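Local coordinates for 4'-phospho-dehydrooxetanocin synthase (Bacillus megaterium, PDB 5UL3), which catalyses the cobalamin-dependent radical SAM oxidative ring contraction of dAMP to an oxetane aldehyde, a step in making the antiviral nucleoside oxetanocin A, at residues I264-V267 with V273-N276. Numbering follows the deposited sequence.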
loop_
_atom_site.group_PDB
_atom_site.type_symbol
_atom_site.label_atom_id
_atom_site.label_comp_id
_atom_site.label_asym_id
_atom_site.label_seq_id
_atom_site.Cartn_x
_atom_site.Cartn_y
_atom_site.Cartn_z
ATOM N N ILE A 264 8.813 21.385 -0.495
ATOM C CA ILE A 264 10.123 20.834 -0.162
ATOM C C ILE A 264 10.620 21.404 1.160
ATOM O O ILE A 264 10.228 22.497 1.591
ATOM C CB ILE A 264 11.192 21.100 -1.246
ATOM C CG1 ILE A 264 11.347 22.604 -1.449
ATOM C CG2 ILE A 264 10.867 20.366 -2.547
ATOM C CD1 ILE A 264 12.612 22.978 -2.234
ATOM N N SER A 265 11.491 20.640 1.810
ATOM C CA SER A 265 12.294 21.125 2.921
ATOM C C SER A 265 13.760 21.097 2.514
ATOM O O SER A 265 14.199 20.185 1.804
ATOM C CB SER A 265 12.070 20.294 4.187
ATOM O OG SER A 265 12.140 18.909 3.915
ATOM N N TYR A 266 14.513 22.103 2.949
ATOM C CA TYR A 266 15.900 22.244 2.522
ATOM C C TYR A 266 16.649 23.104 3.530
ATOM O O TYR A 266 16.050 23.772 4.379
ATOM C CB TYR A 266 15.970 22.843 1.114
ATOM C CG TYR A 266 15.414 24.246 1.039
ATOM C CD1 TYR A 266 14.041 24.480 0.935
ATOM C CD2 TYR A 266 16.262 25.343 1.084
ATOM C CE1 TYR A 266 13.536 25.782 0.887
ATOM C CE2 TYR A 266 15.771 26.639 1.024
ATOM C CZ TYR A 266 14.415 26.853 0.929
ATOM O OH TYR A 266 13.954 28.149 0.869
ATOM N N VAL A 267 17.976 23.068 3.427
ATOM C CA VAL A 267 18.843 23.926 4.228
ATOM C C VAL A 267 19.141 25.172 3.406
ATOM O O VAL A 267 19.663 25.074 2.290
ATOM C CB VAL A 267 20.142 23.206 4.625
ATOM C CG1 VAL A 267 20.938 24.053 5.619
ATOM C CG2 VAL A 267 19.852 21.826 5.198
ATOM N N VAL A 273 16.925 25.050 8.436
ATOM C CA VAL A 273 15.969 24.225 7.704
ATOM C C VAL A 273 14.734 25.063 7.387
ATOM O O VAL A 273 14.101 25.619 8.289
ATOM C CB VAL A 273 15.596 22.972 8.510
ATOM C CG1 VAL A 273 14.440 22.232 7.850
ATOM C CG2 VAL A 273 16.800 22.054 8.643
ATOM N N LYS A 274 14.395 25.161 6.104
ATOM C CA LYS A 274 13.186 25.836 5.657
ATOM C C LYS A 274 12.206 24.812 5.099
ATOM O O LYS A 274 12.608 23.747 4.630
ATOM C CB LYS A 274 13.502 26.897 4.595
ATOM C CG LYS A 274 14.320 28.068 5.125
ATOM C CD LYS A 274 13.617 28.721 6.313
ATOM C CE LYS A 274 14.565 29.579 7.136
ATOM N NZ LYS A 274 13.889 30.109 8.358
ATOM N N HIS A 275 10.915 25.133 5.180
ATOM C CA HIS A 275 9.855 24.328 4.583
ATOM C C HIS A 275 9.024 25.225 3.684
ATOM O O HIS A 275 8.616 26.320 4.093
ATOM C CB HIS A 275 8.951 23.678 5.641
ATOM C CG HIS A 275 9.666 22.753 6.575
ATOM N ND1 HIS A 275 9.453 21.389 6.584
ATOM C CD2 HIS A 275 10.585 22.997 7.541
ATOM C CE1 HIS A 275 10.212 20.833 7.511
ATOM N NE2 HIS A 275 10.911 21.787 8.104
ATOM N N ASN A 276 8.778 24.768 2.459
ATOM C CA ASN A 276 7.912 25.463 1.531
ATOM C C ASN A 276 6.526 24.832 1.569
ATOM O O ASN A 276 6.393 23.608 1.651
ATOM C CB ASN A 276 8.464 25.408 0.105
ATOM C CG ASN A 276 9.743 26.215 -0.069
ATOM O OD1 ASN A 276 10.118 27.013 0.796
ATOM N ND2 ASN A 276 10.424 26.008 -1.194
HETATM O O HOH W 1 11.404 28.963 2.526
#
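Y266 leans across K274 and N276 where the two arms of a beta hairpin run antiparallel, and its ring is the place to start. With CG set between the backbone N and the carbonyl carbon (chi1 64°), the side chain leaves on one face of the sheet, and its end comes close to the partner strand. CD1 lies 4.0 Å from K274 O. Next along the ring, CE1 meets OD1 of N276 at 3.6 Å, the amide carbon CG of N276 lying at the ring's edge and in its plane, with the amide turned 66° from the ring. CZ takes K274 CB over one face at 3.8 Å, a CH-pi contact offset toward the rim. At the tip, OH shares a water with N276 OD1, which accepts from it. The other end of that amide, ND2, touches I264 CG1 and donates to the carbonyls of L258 and V261, so both its polar atoms are held. Beneath, Y266 and K274 form a hydrogen-bonded pair, K274 N reaching Y266 O at 2.8 Å, while N276 N donates almost straight (171°) to I264 O. On the opposite face of the sheet, S265 CB sits over the H275 ring, and S265 OG bonds to D238. The hairpin closes one edge of the cobalamin-binding Rossmann sheet: 264-267 lies antiparallel between strands 235-237 and 273-275, and S265, V267 and V273 pack on F228 of helix 224-230.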